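Local coordinates for protein CalG4 (Micromonospora echinospora, PDB 3IA7) that belongs to the GT-B clan of glycosyltransferase-like proteins, with two domains each built on a parallel beta-sheet flanked by helices, at residues G223-S237 against I289-T303. Sequence-based numbering, arbitrary orientation. Where two conformers were deposited one is given.
Sequences GWQPPRPDAPVLLVS and IPFHSVLAHARACLT. With CA (calcium ion), chain E.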
loop_
_atom_site.group_PDB
_atom_site.type_symbol
_atom_site.label_atom_id
_atom_site.label_comp_id
_atom_site.label_asym_id
_atom_site.label_seq_id
_atom_site.Cartn_x
_atom_site.Cartn_y
_atom_site.Cartn_z
ATOM N N GLY A 223 -10.421 -6.590 -5.202
ATOM C CA GLY A 223 -10.667 -6.688 -3.766
ATOM C C GLY A 223 -11.485 -7.910 -3.354
ATOM O O GLY A 223 -12.499 -8.238 -3.977
ATOM N N TRP A 224 -11.045 -8.571 -2.292
ATOM C CA TRP A 224 -11.779 -9.695 -1.714
ATOM C C TRP A 224 -13.098 -9.184 -1.077
ATOM O O TRP A 224 -13.102 -8.114 -0.473
ATOM C CB TRP A 224 -10.885 -10.361 -0.670
ATOM C CG TRP A 224 -11.501 -11.508 0.065
ATOM C CD1 TRP A 224 -11.368 -12.853 -0.228
ATOM C CD2 TRP A 224 -12.358 -11.427 1.211
ATOM N NE1 TRP A 224 -12.082 -13.608 0.697
ATOM C CE2 TRP A 224 -12.709 -12.762 1.571
ATOM C CE3 TRP A 224 -12.875 -10.361 1.965
ATOM C CZ2 TRP A 224 -13.523 -13.047 2.662
ATOM C CZ3 TRP A 224 -13.691 -10.650 3.044
ATOM C CH2 TRP A 224 -14.009 -11.982 3.376
ATOM N N GLN A 225 -14.190 -9.938 -1.238
ATOM C CA GLN A 225 -15.480 -9.636 -0.600
ATOM C C GLN A 225 -15.962 -10.857 0.244
ATOM O O GLN A 225 -15.692 -12.009 -0.113
ATOM C CB GLN A 225 -16.545 -9.260 -1.654
ATOM C CG GLN A 225 -16.188 -8.088 -2.645
ATOM C CD GLN A 225 -16.196 -6.678 -1.959
ATOM O OE1 GLN A 225 -16.674 -6.528 -0.842
ATOM N NE2 GLN A 225 -15.645 -5.669 -2.637
ATOM N N PRO A 226 -16.710 -10.615 1.345
ATOM C CA PRO A 226 -17.190 -11.711 2.177
ATOM C C PRO A 226 -18.322 -12.464 1.431
ATOM O O PRO A 226 -18.889 -11.901 0.474
ATOM C CB PRO A 226 -17.714 -10.985 3.448
ATOM C CG PRO A 226 -18.125 -9.635 2.973
ATOM C CD PRO A 226 -17.138 -9.301 1.859
ATOM N N PRO A 227 -18.637 -13.705 1.855
ATOM C CA PRO A 227 -19.679 -14.496 1.189
ATOM C C PRO A 227 -21.117 -14.040 1.462
ATOM O O PRO A 227 -21.987 -14.364 0.678
ATOM C CB PRO A 227 -19.459 -15.911 1.739
ATOM C CG PRO A 227 -18.916 -15.672 3.110
ATOM C CD PRO A 227 -18.000 -14.460 2.942
ATOM N N ARG A 228 -21.366 -13.352 2.581
ATOM C CA ARG A 228 -22.666 -12.723 2.869
ATOM C C ARG A 228 -22.337 -11.386 3.483
ATOM O O ARG A 228 -21.292 -11.257 4.096
ATOM C CB ARG A 228 -23.489 -13.512 3.885
ATOM C CG ARG A 228 -23.468 -15.000 3.747
ATOM C CD ARG A 228 -24.346 -15.694 4.809
ATOM N NE ARG A 228 -23.808 -15.665 6.181
ATOM C CZ ARG A 228 -22.770 -16.390 6.602
ATOM N NH1 ARG A 228 -22.097 -17.148 5.734
ATOM N NH2 ARG A 228 -22.338 -16.312 7.879
ATOM N N PRO A 229 -23.223 -10.392 3.331
ATOM C CA PRO A 229 -22.973 -9.035 3.825
ATOM C C PRO A 229 -22.565 -8.950 5.293
ATOM O O PRO A 229 -21.647 -8.180 5.666
ATOM C CB PRO A 229 -24.324 -8.343 3.612
ATOM C CG PRO A 229 -24.918 -9.052 2.465
ATOM C CD PRO A 229 -24.508 -10.491 2.616
ATOM N N ASP A 230 -23.250 -9.734 6.122
ATOM C CA ASP A 230 -23.030 -9.704 7.561
ATOM C C ASP A 230 -22.349 -10.995 8.065
ATOM O O ASP A 230 -22.394 -11.287 9.245
ATOM C CB ASP A 230 -24.382 -9.447 8.298
ATOM C CG ASP A 230 -24.910 -8.011 8.090
ATOM O OD1 ASP A 230 -24.097 -7.064 8.086
ATOM O OD2 ASP A 230 -26.127 -7.820 7.947
ATOM N N ALA A 231 -21.738 -11.780 7.190
ATOM C CA ALA A 231 -20.933 -12.915 7.681
ATOM C C ALA A 231 -19.872 -12.417 8.675
ATOM O O ALA A 231 -19.173 -11.461 8.363
ATOM C CB ALA A 231 -20.257 -13.667 6.506
ATOM N N PRO A 232 -19.753 -13.043 9.868
ATOM C CA PRO A 232 -18.670 -12.678 10.788
ATOM C C PRO A 232 -17.366 -13.212 10.203
ATOM O O PRO A 232 -17.298 -14.394 9.823
ATOM C CB PRO A 232 -19.020 -13.430 12.080
ATOM C CG PRO A 232 -20.441 -13.921 11.899
ATOM C CD PRO A 232 -20.595 -14.126 10.425
ATOM N N VAL A 233 -16.406 -12.330 9.977
ATOM C CA VAL A 233 -15.196 -12.725 9.253
ATOM C C VAL A 233 -14.021 -12.724 10.256
ATOM O O VAL A 233 -13.860 -11.786 11.039
ATOM C CB VAL A 233 -14.881 -11.795 8.053
ATOM C CG1 VAL A 233 -13.520 -12.185 7.399
ATOM C CG2 VAL A 233 -16.001 -11.865 6.958
ATOM N N LEU A 234 -13.219 -13.785 10.210
ATOM C CA LEU A 234 -11.975 -13.852 10.939
ATOM C C LEU A 234 -10.807 -13.894 9.984
ATOM O O LEU A 234 -10.792 -14.719 9.041
ATOM C CB LEU A 234 -11.961 -15.092 11.842
ATOM C CG LEU A 234 -10.645 -15.390 12.609
ATOM C CD1 LEU A 234 -10.279 -14.319 13.685
ATOM C CD2 LEU A 234 -10.687 -16.763 13.233
ATOM N N LEU A 235 -9.807 -13.031 10.210
ATOM C CA LEU A 235 -8.521 -13.180 9.507
ATOM C C LEU A 235 -7.535 -13.869 10.439
ATOM O O LEU A 235 -7.355 -13.459 11.594
ATOM C CB LEU A 235 -7.956 -11.818 9.044
ATOM C CG LEU A 235 -6.535 -11.803 8.372
ATOM C CD1 LEU A 235 -6.515 -12.666 7.175
ATOM C CD2 LEU A 235 -6.144 -10.397 7.965
ATOM N N VAL A 236 -6.896 -14.893 9.933
ATOM C CA VAL A 236 -5.859 -15.601 10.652
ATOM C C VAL A 236 -4.528 -15.468 9.886
ATOM O O VAL A 236 -4.439 -15.799 8.687
ATOM C CB VAL A 236 -6.156 -17.120 10.779
ATOM C CG1 VAL A 236 -4.990 -17.795 11.564
ATOM C CG2 VAL A 236 -7.504 -17.347 11.459
ATOM N N SER A 237 -3.496 -14.994 10.565
ATOM C CA SER A 237 -2.196 -14.866 9.875
ATOM C C SER A 237 -1.061 -15.042 10.857
ATOM O O SER A 237 -1.129 -14.487 11.937
ATOM C CB SER A 237 -2.113 -13.473 9.255
ATOM O OG SER A 237 -0.897 -13.346 8.545
ATOM N N ILE A 289 -2.965 -12.965 0.720
ATOM C CA ILE A 289 -4.309 -12.410 0.605
ATOM C C ILE A 289 -4.154 -10.884 0.748
ATOM O O ILE A 289 -3.195 -10.435 1.379
ATOM C CB ILE A 289 -5.255 -13.075 1.658
ATOM C CG1 ILE A 289 -6.712 -12.677 1.421
ATOM C CG2 ILE A 289 -4.874 -12.696 3.099
ATOM C CD1 ILE A 289 -7.162 -12.950 0.037
ATOM N N PRO A 290 -5.093 -10.067 0.193
ATOM C CA PRO A 290 -4.869 -8.653 0.527
ATOM C C PRO A 290 -5.417 -8.369 1.921
ATOM O O PRO A 290 -6.645 -8.426 2.109
ATOM C CB PRO A 290 -5.626 -7.892 -0.586
ATOM C CG PRO A 290 -6.674 -8.893 -1.131
ATOM C CD PRO A 290 -6.333 -10.271 -0.597
ATOM N N PHE A 291 -4.524 -8.121 2.903
ATOM C CA PHE A 291 -4.967 -8.003 4.297
ATOM C C PHE A 291 -6.019 -6.915 4.470
ATOM O O PHE A 291 -6.992 -7.150 5.148
ATOM C CB PHE A 291 -3.845 -7.772 5.347
ATOM C CG PHE A 291 -3.040 -8.991 5.687
ATOM C CD1 PHE A 291 -3.454 -10.264 5.322
ATOM C CD2 PHE A 291 -1.843 -8.859 6.384
ATOM C CE1 PHE A 291 -2.687 -11.386 5.635
ATOM C CE2 PHE A 291 -1.064 -9.992 6.710
ATOM C CZ PHE A 291 -1.496 -11.261 6.325
ATOM N N HIS A 292 -5.824 -5.752 3.842
ATOM C CA HIS A 292 -6.753 -4.636 4.039
ATOM C C HIS A 292 -8.195 -4.973 3.641
ATOM O O HIS A 292 -9.127 -4.601 4.346
ATOM C CB HIS A 292 -6.304 -3.358 3.332
ATOM C CG HIS A 292 -6.928 -2.121 3.905
ATOM N ND1 HIS A 292 -7.142 -1.955 5.261
ATOM C CD2 HIS A 292 -7.400 -1.000 3.311
ATOM C CE1 HIS A 292 -7.708 -0.780 5.473
ATOM N NE2 HIS A 292 -7.875 -0.181 4.305
ATOM N N SER A 293 -8.362 -5.674 2.516
ATOM C CA SER A 293 -9.696 -6.005 1.997
ATOM C C SER A 293 -10.384 -6.940 2.985
ATOM O O SER A 293 -11.593 -6.820 3.281
ATOM C CB SER A 293 -9.599 -6.676 0.610
ATOM O OG SER A 293 -8.764 -5.876 -0.242
ATOM N N VAL A 294 -9.610 -7.867 3.524
ATOM C CA VAL A 294 -10.214 -8.817 4.499
ATOM C C VAL A 294 -10.478 -8.086 5.814
ATOM O O VAL A 294 -11.597 -8.189 6.369
ATOM C CB VAL A 294 -9.387 -10.065 4.668
ATOM C CG1 VAL A 294 -10.030 -11.049 5.662
ATOM C CG2 VAL A 294 -9.170 -10.707 3.295
ATOM N N LEU A 295 -9.490 -7.330 6.308
ATOM C CA LEU A 295 -9.653 -6.608 7.606
ATOM C C LEU A 295 -10.804 -5.640 7.553
ATOM O O LEU A 295 -11.467 -5.414 8.574
ATOM C CB LEU A 295 -8.372 -5.859 8.062
ATOM C CG LEU A 295 -7.250 -6.801 8.557
ATOM C CD1 LEU A 295 -5.850 -6.163 8.564
ATOM C CD2 LEU A 295 -7.582 -7.422 9.884
ATOM N N ALA A 296 -11.046 -5.031 6.391
ATOM C CA ALA A 296 -12.183 -4.087 6.312
ATOM C C ALA A 296 -13.531 -4.736 6.669
ATOM O O ALA A 296 -14.449 -4.035 7.008
ATOM C CB ALA A 296 -12.248 -3.361 4.911
ATOM N N HIS A 297 -13.645 -6.066 6.560
ATOM C CA HIS A 297 -14.882 -6.790 6.854
ATOM C C HIS A 297 -14.750 -7.608 8.139
ATOM O O HIS A 297 -15.722 -8.184 8.611
ATOM C CB HIS A 297 -15.279 -7.726 5.699
ATOM C CG HIS A 297 -15.390 -7.033 4.380
ATOM N ND1 HIS A 297 -14.318 -6.882 3.533
ATOM C CD2 HIS A 297 -16.436 -6.409 3.784
ATOM C CE1 HIS A 297 -14.698 -6.197 2.462
ATOM N NE2 HIS A 297 -15.981 -5.917 2.577
ATOM N N ALA A 298 -13.535 -7.721 8.681
ATOM C CA ALA A 298 -13.285 -8.644 9.789
ATOM C C ALA A 298 -13.886 -8.192 11.143
ATOM O O ALA A 298 -13.879 -7.006 11.453
ATOM C CB ALA A 298 -11.768 -8.914 9.944
ATOM N N ARG A 299 -14.306 -9.153 11.951
ATOM C CA ARG A 299 -14.751 -8.873 13.331
ATOM C C ARG A 299 -13.596 -9.049 14.293
ATOM O O ARG A 299 -13.651 -8.589 15.434
ATOM C CB ARG A 299 -15.824 -9.869 13.790
ATOM C CG ARG A 299 -17.052 -9.991 12.967
ATOM C CD ARG A 299 -18.192 -9.023 13.306
ATOM N NE ARG A 299 -19.264 -9.165 12.321
ATOM C CZ ARG A 299 -20.515 -9.554 12.578
ATOM N NH1 ARG A 299 -20.900 -9.844 13.818
ATOM N NH2 ARG A 299 -21.396 -9.654 11.587
ATOM N N ALA A 300 -12.580 -9.794 13.862
ATOM C CA ALA A 300 -11.423 -10.061 14.671
ATOM C C ALA A 300 -10.303 -10.530 13.773
ATOM O O ALA A 300 -10.543 -11.002 12.638
ATOM C CB ALA A 300 -11.701 -11.195 15.735
ATOM N N CYS A 301 -9.106 -10.491 14.349
ATOM C CA CYS A 301 -7.911 -11.025 13.674
ATOM C C CYS A 301 -7.136 -11.876 14.656
ATOM O O CYS A 301 -6.861 -11.419 15.778
ATOM C CB CYS A 301 -7.046 -9.834 13.188
ATOM S SG CYS A 301 -5.516 -10.377 12.313
ATOM N N LEU A 302 -6.734 -13.079 14.245
ATOM C CA LEU A 302 -5.954 -13.928 15.060
ATOM C C LEU A 302 -4.560 -13.927 14.459
ATOM O O LEU A 302 -4.375 -14.375 13.312
ATOM C CB LEU A 302 -6.529 -15.371 15.030
ATOM C CG LEU A 302 -5.765 -16.511 15.708
ATOM C CD1 LEU A 302 -5.545 -16.345 17.207
ATOM C CD2 LEU A 302 -6.537 -17.808 15.440
ATOM N N THR A 303 -3.580 -13.454 15.219
ATOM C CA THR A 303 -2.273 -13.130 14.634
ATOM C C THR A 303 -1.150 -13.341 15.620
ATOM O O THR A 303 -1.400 -13.506 16.812
ATOM C CB THR A 303 -2.221 -11.666 14.052
ATOM O OG1 THR A 303 -0.965 -11.462 13.401
ATOM C CG2 THR A 303 -2.344 -10.629 15.143
HETATM CA CA CA E . -17.145 -4.739 0.628
HETATM O O HOH W 1 -17.524 -9.691 9.891
HETATM O O HOH W 2 -18.639 -3.609 1.972
HETATM O O HOH W 3 -18.971 -6.200 0.901
#
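One water ties together the corner where the two segments enter their strands: it donates to Ala231 O and His297 O and accepts from Val233 N, with a weak fourth bond from Arg299 NE. At the same corner the carbonyl of Val233 accepts the amide of Arg299 at 2.8 Å between O and N. Farther along, Leu302 N gives a 2.7 Å bond to Leu235 O, and the amides of Leu235 and Ser237 return bonds to Ala300 O and Leu302 O, the alternation of parallel strands. On the helix side of this pair, Leu235, its CG anti to the backbone N (chi1 176°), sets CD2 3.8 Å from both Phe291 CD1 and Leu295 CG, while its CB meets Val294 CG1. The other branch of Val294, CG2, rests over a face of the Trp224 indole, 4.2 Å from the centroid of the five-membered ring; Trp224 NE1 bonds to Glu284. The indole edge is turned to the His297 face in an offset edge-to-face pair, planes 65° apart, and Pro226 CD lies over an imidazole face. His297 ND1 donates to Ser293 O at 2.7 Å, which fixes the ring's rotation and leaves NE2 to bind calcium at 2.6 Å beside Gln225 OE1. Leu42 and Glu46 of the second subunit also bind this ion, making it an intersubunit calcium site at the N-terminal end of two central parallel strands of a Rossmann-like GT-B domain.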